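Local coordinates for protein Pcdhgb2 (Mus musculus, PDB 5SZR) that probably acts through its extracellular cadherin domains, of which this chain holds 3-6, in calcium-dependent cell adhesion and may help establish specific neuronal connections in the brain, at residues Leu14-Pro19 and Ile100-Asp105; Phe22-Val27 and Ile64-Asn69; Glu49-Ile54 and Lys76-Asn81; Cys106-Ile111 and Thr134-Ser139. All coordinates share one frame; numbering follows the deposited sequence.

Contact 1 of 4, residues Leu14-Pro19 and Ile100-Asp105; sequences LREDVP and ILDEND. With CA (calcium ion), chain K; CA (calcium ion), chain J; CA (calcium ion), chain L.
Glu16 reaches across to the Ile100-Asp105 segment and takes part in binding two calcium ions there. Its OE2 lies 2.5 Å from the calcium ion of chain K, which also takes Asp102 OD1, the carbonyl O of Glu103 and Asp105 OD1; its OE1 binds the calcium ion of chain J at 2.5 Å. Asp105 does the same from the opposite direction, OD1 to the first ion and OD2 to the second, so two carboxylates with planes 71° apart bridge the pair of ions. The chain J ion also holds two waters. Oxygens crowd together here, and the metals probably offset their mutual repulsion.

Hydrogen bonds bring the two backbones into line. Leu101 N donates to Leu14 O at 2.8 Å, and Glu16 N gives a longer bond to Leu101 O at 3.3 Å, the pattern of parallel strands. Past the strand ends, Glu103 N donates to Glu16 OE2 at 2.8 Å on its anti side, so this oxygen is fixed by both metal and amide.

Among the other charges, Arg15 and Glu103 make at most a long salt bridge, NE to OE1 4.0 Å, doubtful because the arginine has a second conformer. The bend at chi2 (-70°) turns the Glu103 carboxylate toward Arg15, while its CG, placed by chi1, lies 3.2 Å from Asp17 OD2.

Apolar packing is modest: Leu14 CB meets Ile100 CD1 at 4.2 Å. Strand 9-15 forms the edge of a four-stranded sheet, parallel to its neighbour 91-101, and where the two strands end Asp71, Glu73 and Asp138 complete the calcium sites.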
# COMPACT_ATOMS: atom_id res chain seq x y z
N LEU A 14 31.70 34.91 -44.41
CA LEU A 14 30.30 35.25 -44.16
C LEU A 14 29.75 34.38 -43.03
O LEU A 14 30.00 33.17 -42.99
CB LEU A 14 29.44 35.05 -45.41
CG LEU A 14 29.81 35.79 -46.70
CD1 LEU A 14 28.80 35.46 -47.80
CD2 LEU A 14 29.90 37.29 -46.47
N ARG A 15 29.03 35.01 -42.11
CA ARG A 15 28.27 34.26 -41.12
C ARG A 15 27.09 33.58 -41.80
O ARG A 15 26.43 34.16 -42.67
CB ARG A 15 27.80 35.18 -40.00
CG ARG A 15 28.93 35.74 -39.14
CD ARG A 15 28.41 36.82 -38.20
NE ARG A 15 29.37 37.14 -37.14
CZ ARG A 15 30.29 38.10 -37.23
NH1 ARG A 15 31.12 38.31 -36.21
NH2 ARG A 15 30.39 38.84 -38.32
N GLU A 16 26.81 32.34 -41.40
CA GLU A 16 25.77 31.57 -42.08
C GLU A 16 24.38 32.17 -41.92
O GLU A 16 23.46 31.75 -42.63
CB GLU A 16 25.78 30.12 -41.60
CG GLU A 16 25.52 29.94 -40.11
CD GLU A 16 25.19 28.49 -39.75
OE1 GLU A 16 24.63 27.78 -40.61
OE2 GLU A 16 25.50 28.07 -38.62
N ASP A 17 24.20 33.15 -41.03
CA ASP A 17 22.88 33.71 -40.77
C ASP A 17 22.63 35.03 -41.50
O ASP A 17 21.60 35.67 -41.24
CB ASP A 17 22.67 33.90 -39.27
CG ASP A 17 23.61 34.94 -38.67
OD1 ASP A 17 23.30 36.15 -38.77
OD2 ASP A 17 24.65 34.55 -38.11
N VAL A 18 23.52 35.46 -42.39
CA VAL A 18 23.29 36.73 -43.07
C VAL A 18 22.06 36.61 -43.97
O VAL A 18 21.85 35.55 -44.59
CB VAL A 18 24.52 37.16 -43.88
CG1 VAL A 18 25.73 37.35 -42.96
CG2 VAL A 18 24.84 36.17 -44.99
N PRO A 19 21.21 37.63 -44.04
CA PRO A 19 19.98 37.53 -44.83
C PRO A 19 20.28 37.61 -46.32
O PRO A 19 21.35 38.10 -46.72
CB PRO A 19 19.16 38.74 -44.36
CG PRO A 19 20.18 39.72 -43.91
CD PRO A 19 21.30 38.92 -43.32
N ILE A 100 32.54 30.32 -44.95
CA ILE A 100 31.33 30.41 -44.15
C ILE A 100 31.68 30.16 -42.70
O ILE A 100 32.51 29.29 -42.39
CB ILE A 100 30.25 29.43 -44.65
CG1 ILE A 100 30.02 29.61 -46.15
CG2 ILE A 100 28.94 29.62 -43.88
CD1 ILE A 100 29.64 31.02 -46.55
N LEU A 101 31.08 30.92 -41.80
CA LEU A 101 31.31 30.79 -40.37
C LEU A 101 30.15 30.07 -39.71
O LEU A 101 28.99 30.32 -40.01
CB LEU A 101 31.51 32.17 -39.72
CG LEU A 101 32.79 32.87 -40.17
CD1 LEU A 101 32.90 34.25 -39.54
CD2 LEU A 101 34.01 32.02 -39.82
N ASP A 102 30.49 29.15 -38.80
CA ASP A 102 29.48 28.36 -38.11
C ASP A 102 28.81 29.17 -37.01
O ASP A 102 29.49 29.76 -36.17
CB ASP A 102 30.11 27.10 -37.53
CG ASP A 102 29.19 26.39 -36.55
OD1 ASP A 102 27.99 26.24 -36.85
OD2 ASP A 102 29.68 25.99 -35.47
N GLU A 103 27.48 29.21 -37.03
CA GLU A 103 26.68 29.77 -35.95
C GLU A 103 25.95 28.65 -35.23
O GLU A 103 25.72 27.57 -35.78
CB GLU A 103 25.67 30.79 -36.47
CG GLU A 103 26.29 31.96 -37.24
CD GLU A 103 27.08 32.90 -36.35
OE1 GLU A 103 28.17 33.35 -36.77
OE2 GLU A 103 26.61 33.18 -35.22
N ASN A 104 25.58 28.92 -33.98
CA ASN A 104 24.85 27.96 -33.15
C ASN A 104 23.38 28.03 -33.53
O ASN A 104 22.60 28.77 -32.93
CB ASN A 104 25.07 28.27 -31.68
CG ASN A 104 24.54 27.18 -30.77
OD1 ASN A 104 24.16 26.10 -31.22
ND2 ASN A 104 24.51 27.47 -29.47
N ASP A 105 22.99 27.26 -34.54
CA ASP A 105 21.60 27.22 -34.98
C ASP A 105 21.02 25.81 -35.02
O ASP A 105 19.94 25.62 -35.58
CB ASP A 105 21.44 27.90 -36.35
CG ASP A 105 22.28 27.25 -37.44
OD1 ASP A 105 23.21 26.48 -37.11
OD2 ASP A 105 22.01 27.51 -38.63
CA CA K . 25.48 25.84 -37.53
CA CA J . 22.88 25.98 -40.19
CA CA L . 24.25 23.59 -31.25
O HOH W 1 20.97 24.04 -39.86
O HOH W 2 21.23 27.25 -41.22

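Contact 2 of 4, residues Phe22-Val27 and Ile64-Asn69; sequences FSVLQV and ITTKDN. With MAN (alpha-D-mannopyranose), chain S.
Ile64 sits opposite a classic beta bulge, where Val24 and Leu25 of the antiparallel partner both face it. Its carbonyl O accepts from Val24 N at 2.9 Å and, weakly, from Leu25 N at 3.3 Å, while its own N donates to Leu25 O at 2.7 Å. The extra residue moves the register by one between the Ser23-Thr65 and Leu25-Ile64 pairs. CB of Ile64 rests 3.2 Å from Leu25 O, and its CG2 packs on Val24 CB.

Phe22 meets Thr66 through its backbone and CB, for its ring leads away: with CG anti to the backbone N (chi1 -169°), the phenyl extends off this strand pair. Thr66 N donates to Phe22 O at 3.2 Å, and Phe22 N returns a bond to Thr66 OG1 at 3.3 Å, closing the end of the pairing with a side-chain hydroxyl. The methyl of Thr66 takes the other branch, its CG2 lying 3.8 Å from Val24 CG2 where the two side chains cross at about a right angle. Val24 continues inward onto Val12, Leu14 and Phe55, joining this three-stranded sheet to strand 9-15 across the domain.

Ser23, on the face shared with Thr65, is O-mannosylated: OG is bonded to C1 of the sugar. The mannose also leans along the strand's outer edge, its O3 2.9 Å from Gln26 N. Aliphatic carbons thus pack into the cadherin domain, while the polar sugar keeps to the Ser23 face and that edge.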
# COMPACT_ATOMS: atom_id res chain seq x y z
N PHE A 22 22.69 40.16 -48.86
CA PHE A 22 23.84 40.67 -48.13
C PHE A 22 24.97 41.00 -49.10
O PHE A 22 25.18 40.30 -50.09
CB PHE A 22 24.30 39.64 -47.09
CG PHE A 22 25.31 40.17 -46.12
CD1 PHE A 22 24.93 41.00 -45.08
CD2 PHE A 22 26.65 39.83 -46.23
CE1 PHE A 22 25.85 41.49 -44.18
CE2 PHE A 22 27.58 40.31 -45.33
CZ PHE A 22 27.18 41.14 -44.30
N SER A 23 25.70 42.07 -48.79
CA SER A 23 26.81 42.51 -49.64
C SER A 23 28.03 41.63 -49.38
O SER A 23 28.57 41.62 -48.27
CB SER A 23 27.12 43.98 -49.37
OG SER A 23 28.24 44.42 -50.11
N VAL A 24 28.47 40.90 -50.41
CA VAL A 24 29.60 39.99 -50.27
C VAL A 24 30.89 40.71 -50.64
O VAL A 24 31.81 40.81 -49.82
CB VAL A 24 29.43 38.73 -51.14
CG1 VAL A 24 30.73 37.95 -51.21
CG2 VAL A 24 28.30 37.86 -50.60
N LEU A 25 30.97 41.20 -51.88
CA LEU A 25 32.16 41.84 -52.41
C LEU A 25 31.83 42.39 -53.79
O LEU A 25 30.99 41.83 -54.50
CB LEU A 25 33.34 40.87 -52.50
CG LEU A 25 34.68 41.48 -52.94
CD1 LEU A 25 35.24 42.37 -51.84
CD2 LEU A 25 35.69 40.41 -53.33
N GLN A 26 32.48 43.49 -54.14
CA GLN A 26 32.46 44.01 -55.50
C GLN A 26 33.86 43.89 -56.08
O GLN A 26 34.83 44.33 -55.46
CB GLN A 26 31.99 45.46 -55.55
CG GLN A 26 31.97 46.04 -56.95
CD GLN A 26 31.51 47.48 -57.00
OE1 GLN A 26 31.26 48.10 -55.96
NE2 GLN A 26 31.40 48.02 -58.21
N VAL A 27 33.97 43.27 -57.25
CA VAL A 27 35.22 43.18 -57.99
C VAL A 27 35.10 44.02 -59.25
O VAL A 27 34.06 44.02 -59.91
CB VAL A 27 35.58 41.72 -58.32
CG1 VAL A 27 36.03 40.99 -57.07
CG2 VAL A 27 34.39 41.01 -58.95
N ILE A 64 28.71 41.53 -55.90
CA ILE A 64 28.30 40.16 -55.60
C ILE A 64 27.51 40.18 -54.31
O ILE A 64 28.00 40.65 -53.27
CB ILE A 64 29.50 39.21 -55.50
CG1 ILE A 64 30.28 39.20 -56.81
CG2 ILE A 64 29.03 37.81 -55.12
CD1 ILE A 64 31.49 38.34 -56.75
N THR A 65 26.28 39.67 -54.36
CA THR A 65 25.43 39.56 -53.19
C THR A 65 24.84 38.16 -53.12
O THR A 65 24.71 37.47 -54.14
CB THR A 65 24.29 40.59 -53.21
OG1 THR A 65 23.53 40.43 -54.42
CG2 THR A 65 24.84 42.01 -53.14
N THR A 66 24.50 37.74 -51.91
CA THR A 66 23.74 36.51 -51.75
C THR A 66 22.31 36.73 -52.22
O THR A 66 21.78 37.84 -52.14
CB THR A 66 23.75 36.03 -50.30
OG1 THR A 66 23.02 36.96 -49.48
CG2 THR A 66 25.18 35.92 -49.77
N LYS A 67 21.70 35.67 -52.75
CA LYS A 67 20.29 35.73 -53.14
C LYS A 67 19.47 34.64 -52.48
O LYS A 67 18.28 34.48 -52.79
CB LYS A 67 20.15 35.66 -54.66
CG LYS A 67 20.59 34.36 -55.30
CD LYS A 67 20.42 34.42 -56.81
CE LYS A 67 20.62 33.05 -57.45
NZ LYS A 67 20.62 33.11 -58.93
N ASP A 68 20.06 33.88 -51.56
CA ASP A 68 19.36 32.85 -50.82
C ASP A 68 20.03 32.71 -49.45
O ASP A 68 21.03 33.37 -49.16
CB ASP A 68 19.35 31.52 -51.58
CG ASP A 68 18.10 30.71 -51.33
OD1 ASP A 68 17.65 30.01 -52.27
OD2 ASP A 68 17.56 30.76 -50.21
N ASN A 69 19.47 31.85 -48.61
CA ASN A 69 20.02 31.70 -47.27
C ASN A 69 21.23 30.78 -47.29
O ASN A 69 21.36 29.88 -48.12
CB ASN A 69 18.96 31.15 -46.32
CG ASN A 69 17.87 32.16 -46.03
OD1 ASN A 69 16.81 32.15 -46.66
ND2 ASN A 69 18.14 33.06 -45.09
C1 MAN S . 28.44 45.82 -49.86
C2 MAN S . 29.20 45.96 -51.19
C3 MAN S . 30.52 45.16 -51.13
C4 MAN S . 31.33 45.48 -49.86
C5 MAN S . 30.44 45.25 -48.62
C6 MAN S . 31.14 45.60 -47.32
O2 MAN S . 29.58 47.32 -51.43
O3 MAN S . 31.32 45.35 -52.29
O4 MAN S . 32.47 44.65 -49.78
O5 MAN S . 29.25 46.07 -48.73
O6 MAN S . 32.41 44.96 -47.31

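Contact 3 of 4, residues Glu49-Ile54 and Lys76-Asn81; sequences EQVERI and KSYTLN. With EDO (1,2-ethanediol), chain B.
Tyr78 stands up from its strand toward the helical turn 49-54, and three residues of that turn gather round its ring. CB of Gln50 comes to the ring edge, close to the plane, 4.5 Å from Tyr78 CE1, while the amide end of Gln50 leads away. CG2 of Val51 approaches obliquely, 4.3 Å from Tyr78 CD1. Further out, Ile54 crosses the tyrosine at about a right angle, its CG1 lying 4.0 Å from Tyr78 OH. With CG anti to the carbonyl carbon (chi1 -62°), the ring is directed so that CE1 and OH come to Gln50 and Ile54.

Val51 is the branch point of the packing. One methyl, CG2, serves Tyr78 and also lies 3.6 Å from the backbone O of Thr79. The other methyl, CG1, lies anti to the backbone N (chi1 167°) and meets Leu80 CG at 3.9 Å, the two side chains crossing at a slant. A single buried valine therefore touches three consecutive residues of the strand. All these contacts are van der Waals in kind, and the hydroxyl of Tyr78 meets Ile54 simply as a neighbour in the packing.

Beyond the two segments, Tyr78 makes an edge-to-face contact with the ring of Phe55 and packs on Val98 and Ile100 of the adjoining strand, while Leu80 reaches Phe44. The short helix runs nearly perpendicular to the strand, at 88°, with axes 8.7 Å apart. What results is a helical turn that links strand 41-44 of one sheet to strand 55-57 of the other and packs against strand 77-85, within the Greek-key beta-sandwich of the cadherin repeat.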
# COMPACT_ATOMS: atom_id res chain seq x y z
N GLU A 49 27.32 24.41 -59.23
CA GLU A 49 25.92 24.74 -59.47
C GLU A 49 25.34 25.56 -58.33
O GLU A 49 24.53 26.47 -58.56
CB GLU A 49 25.11 23.46 -59.68
CG GLU A 49 23.62 23.69 -59.71
CD GLU A 49 22.84 22.39 -59.84
OE1 GLU A 49 23.47 21.32 -59.80
OE2 GLU A 49 21.60 22.46 -59.98
N GLN A 50 25.75 25.27 -57.10
CA GLN A 50 25.22 26.01 -55.95
C GLN A 50 25.70 27.45 -55.92
O GLN A 50 25.02 28.30 -55.32
CB GLN A 50 25.59 25.29 -54.65
CG GLN A 50 25.10 23.86 -54.61
CD GLN A 50 23.66 23.72 -55.05
OE1 GLN A 50 23.34 22.91 -55.93
NE2 GLN A 50 22.77 24.51 -54.45
N VAL A 51 26.84 27.76 -56.55
CA VAL A 51 27.25 29.16 -56.66
C VAL A 51 26.20 29.96 -57.43
O VAL A 51 25.77 31.03 -56.99
CB VAL A 51 28.64 29.26 -57.34
CG1 VAL A 51 28.93 30.69 -57.74
CG2 VAL A 51 29.72 28.73 -56.41
N GLU A 52 25.78 29.44 -58.59
CA GLU A 52 24.75 30.11 -59.37
C GLU A 52 23.44 30.23 -58.59
O GLU A 52 22.62 31.11 -58.88
CB GLU A 52 24.50 29.35 -60.67
CG GLU A 52 25.64 29.41 -61.67
CD GLU A 52 25.64 30.68 -62.50
OE1 GLU A 52 24.94 31.64 -62.12
OE2 GLU A 52 26.35 30.73 -63.53
N ARG A 53 23.23 29.36 -57.60
CA ARG A 53 21.98 29.30 -56.86
C ARG A 53 22.00 30.11 -55.57
O ARG A 53 20.94 30.37 -55.00
CB ARG A 53 21.64 27.84 -56.54
CG ARG A 53 20.16 27.53 -56.51
CD ARG A 53 19.87 26.18 -57.15
NE ARG A 53 20.64 25.94 -58.37
CZ ARG A 53 20.43 26.56 -59.54
NH1 ARG A 53 21.19 26.27 -60.59
NH2 ARG A 53 19.48 27.47 -59.65
N ILE A 54 23.17 30.53 -55.11
CA ILE A 54 23.32 31.24 -53.86
C ILE A 54 23.71 32.70 -54.07
O ILE A 54 23.23 33.59 -53.36
CB ILE A 54 24.35 30.52 -52.96
CG1 ILE A 54 23.81 29.17 -52.48
CG2 ILE A 54 24.76 31.39 -51.77
CD1 ILE A 54 22.63 29.29 -51.54
N LYS A 76 30.43 24.71 -46.26
CA LYS A 76 31.34 25.53 -45.47
C LYS A 76 32.10 26.56 -46.30
O LYS A 76 32.70 27.48 -45.71
CB LYS A 76 32.34 24.65 -44.73
CG LYS A 76 31.71 23.69 -43.75
CD LYS A 76 32.75 22.85 -43.04
CE LYS A 76 32.12 21.71 -42.27
NZ LYS A 76 33.14 20.70 -41.87
N SER A 77 32.10 26.45 -47.62
CA SER A 77 32.88 27.38 -48.44
C SER A 77 32.35 27.37 -49.87
O SER A 77 31.75 26.40 -50.33
CB SER A 77 34.37 27.02 -48.42
OG SER A 77 34.60 25.75 -49.00
N TYR A 78 32.60 28.48 -50.57
CA TYR A 78 32.24 28.64 -51.97
C TYR A 78 33.41 29.22 -52.74
O TYR A 78 34.10 30.12 -52.25
CB TYR A 78 31.02 29.55 -52.14
CG TYR A 78 29.75 29.04 -51.49
CD1 TYR A 78 28.89 28.19 -52.18
CD2 TYR A 78 29.39 29.43 -50.21
CE1 TYR A 78 27.72 27.72 -51.59
CE2 TYR A 78 28.23 28.98 -49.62
CZ TYR A 78 27.40 28.12 -50.31
OH TYR A 78 26.24 27.68 -49.72
N THR A 79 33.62 28.72 -53.95
CA THR A 79 34.65 29.20 -54.86
C THR A 79 33.97 29.90 -56.03
O THR A 79 33.22 29.28 -56.78
CB THR A 79 35.53 28.05 -55.35
OG1 THR A 79 36.39 27.61 -54.30
CG2 THR A 79 36.37 28.49 -56.54
N LEU A 80 34.25 31.20 -56.17
CA LEU A 80 33.63 32.03 -57.19
C LEU A 80 34.70 32.49 -58.17
O LEU A 80 35.66 33.16 -57.78
CB LEU A 80 32.92 33.24 -56.56
CG LEU A 80 31.53 33.05 -55.95
CD1 LEU A 80 31.57 32.17 -54.71
CD2 LEU A 80 30.90 34.40 -55.62
N ASN A 81 34.54 32.11 -59.44
CA ASN A 81 35.40 32.58 -60.51
C ASN A 81 34.61 33.57 -61.35
O ASN A 81 33.53 33.24 -61.84
CB ASN A 81 35.90 31.41 -61.36
CG ASN A 81 36.58 30.34 -60.54
OD1 ASN A 81 37.44 30.62 -59.71
ND2 ASN A 81 36.17 29.09 -60.75
C1 EDO B . 29.62 20.75 -61.21
O1 EDO B . 30.39 20.75 -60.01
C2 EDO B . 28.18 21.14 -60.91
O2 EDO B . 28.15 22.48 -60.41

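Contact 4 of 4, residues Cys106-Ile111 and Thr134-Ser139; sequences CVPEVI and TRDRDS. With CA (calcium ion), chain L; CA (calcium ion), chain K.
Glu109 and Arg135 pair across the neighbouring strands 109-113 and 128-135 of a cadherin beta-sandwich domain, an antiparallel hydrogen-bonded pair in which each backbone N donates to the other's O. Starting at CB, Arg135 passes 3.7 Å from Glu109 CG. CD comes 4.1 Å from Glu109 OE2, and the bend at chi3 (-71°) brings NE to within 3.2 Å of that oxygen in a hydrogen-bonded salt bridge. The oxygen lies at the edge of the guanidinium and close to its plane, yet the donor stands above the carboxylate, the two planes being 87° apart. CZ meets both Glu109 OE2 and Ile111 CG1. At the tip, NH1 lies 3.6 Å from Ile111 CD1, and Ile111 CG1 covers one face of the guanidinium, offset toward its rim.

Toward the domain junction, calcium takes over from strand pairing. The ion of chain L is held by Cys106 O, both carboxylate oxygens of Asp136 and Asp138 OD2, with Asn104, Asn142 and Asp189 completing the site. Asp138 N donates to Asp136 OD1, an Asx turn that helps orient both acids. Asp138 divides its oxygens between metals: OD1 binds the chain K ion at 2.5 Å, whereas OD2, besides its calcium, accepts from Cys106 N at 3.0 Å.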
# COMPACT_ATOMS: atom_id res chain seq x y z
N CYS A 106 21.70 24.82 -34.44
CA CYS A 106 21.22 23.45 -34.39
C CYS A 106 21.06 23.04 -32.93
O CYS A 106 22.03 23.08 -32.16
CB CYS A 106 22.16 22.49 -35.12
SG CYS A 106 22.12 22.66 -36.93
N VAL A 107 19.86 22.63 -32.56
CA VAL A 107 19.55 22.26 -31.17
C VAL A 107 20.18 20.91 -30.86
O VAL A 107 20.27 20.05 -31.76
CB VAL A 107 18.03 22.22 -30.97
CG1 VAL A 107 17.66 21.74 -29.57
CG2 VAL A 107 17.43 23.59 -31.23
N PRO A 108 20.67 20.67 -29.64
CA PRO A 108 21.09 19.32 -29.26
C PRO A 108 19.88 18.39 -29.18
O PRO A 108 18.79 18.80 -28.78
CB PRO A 108 21.73 19.50 -27.89
CG PRO A 108 21.99 20.97 -27.76
CD PRO A 108 20.96 21.66 -28.59
N GLU A 109 20.08 17.13 -29.57
CA GLU A 109 19.04 16.13 -29.42
C GLU A 109 19.54 15.00 -28.52
O GLU A 109 20.73 14.69 -28.49
CB GLU A 109 18.58 15.57 -30.77
CG GLU A 109 19.64 14.85 -31.59
CD GLU A 109 19.04 14.15 -32.80
OE1 GLU A 109 17.99 13.49 -32.64
OE2 GLU A 109 19.60 14.27 -33.91
N VAL A 110 18.60 14.40 -27.78
CA VAL A 110 18.89 13.35 -26.82
C VAL A 110 18.26 12.06 -27.32
O VAL A 110 17.06 12.03 -27.64
CB VAL A 110 18.36 13.71 -25.42
CG1 VAL A 110 18.94 12.77 -24.37
CG2 VAL A 110 18.67 15.15 -25.08
N ILE A 111 19.05 10.99 -27.38
CA ILE A 111 18.61 9.70 -27.89
C ILE A 111 18.66 8.71 -26.73
O ILE A 111 19.74 8.38 -26.23
CB ILE A 111 19.46 9.21 -29.06
CG1 ILE A 111 19.63 10.33 -30.10
CG2 ILE A 111 18.84 7.98 -29.70
CD1 ILE A 111 18.32 10.83 -30.68
N THR A 134 23.90 11.78 -27.28
CA THR A 134 23.62 13.13 -27.74
C THR A 134 24.20 13.36 -29.13
O THR A 134 25.30 12.88 -29.44
CB THR A 134 24.18 14.18 -26.78
OG1 THR A 134 25.61 14.16 -26.82
CG2 THR A 134 23.72 13.90 -25.37
N ARG A 135 23.46 14.09 -29.95
CA ARG A 135 23.93 14.58 -31.23
C ARG A 135 23.79 16.10 -31.28
O ARG A 135 22.94 16.67 -30.59
CB ARG A 135 23.17 13.94 -32.40
CG ARG A 135 23.60 12.52 -32.72
CD ARG A 135 23.11 12.09 -34.10
NE ARG A 135 21.67 11.89 -34.14
CZ ARG A 135 21.07 10.71 -33.98
NH1 ARG A 135 19.75 10.62 -34.02
NH2 ARG A 135 21.81 9.62 -33.78
N ASP A 136 24.63 16.74 -32.08
CA ASP A 136 24.52 18.18 -32.33
C ASP A 136 25.16 18.48 -33.67
O ASP A 136 26.36 18.26 -33.84
CB ASP A 136 25.17 18.98 -31.21
CG ASP A 136 24.78 20.46 -31.23
OD1 ASP A 136 24.95 21.12 -32.29
OD2 ASP A 136 24.29 20.95 -30.20
N ARG A 137 24.36 18.99 -34.61
CA ARG A 137 24.82 19.14 -35.98
C ARG A 137 25.83 20.27 -36.15
O ARG A 137 26.47 20.35 -37.21
CB ARG A 137 23.62 19.37 -36.90
CG ARG A 137 22.58 18.25 -36.86
CD ARG A 137 21.54 18.44 -37.95
NE ARG A 137 22.20 18.72 -39.23
CZ ARG A 137 21.58 19.22 -40.30
NH1 ARG A 137 22.27 19.44 -41.42
NH2 ARG A 137 20.28 19.50 -40.26
N ASP A 138 25.99 21.14 -35.15
CA ASP A 138 26.95 22.23 -35.22
C ASP A 138 28.37 21.72 -34.98
O ASP A 138 28.59 20.57 -34.58
CB ASP A 138 26.60 23.32 -34.20
CG ASP A 138 25.32 24.05 -34.55
OD1 ASP A 138 25.02 24.17 -35.75
OD2 ASP A 138 24.61 24.49 -33.62
N SER A 139 29.34 22.60 -35.22
CA SER A 139 30.75 22.32 -35.04
C SER A 139 31.28 23.00 -33.78
O SER A 139 30.66 23.93 -33.25
CB SER A 139 31.58 22.78 -36.25
OG SER A 139 31.21 22.10 -37.43
CA CA L . 24.25 23.59 -31.25
CA CA K . 25.48 25.84 -37.53

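From the N terminus, strand 9-15 opens contact 1, whose loop closes only at residues 100-105, at the end of the same domain. Contacts 2 and 3 both lie within that loop, and they cross: 22-27, 49-54, 64-69 and 76-81 alternate along the chain. Lys67 N probably hydrogen-bonds to Ile54 O where they meet, while Leu14 packs on Val24 and Ile100 on Tyr78, so contact 1 touches both. Contact 4 follows in series and closes a short loop in the next domain. It meets contact 1 at shared calcium ions of chains K and L, tying the two consecutive cadherin domains together through their linker.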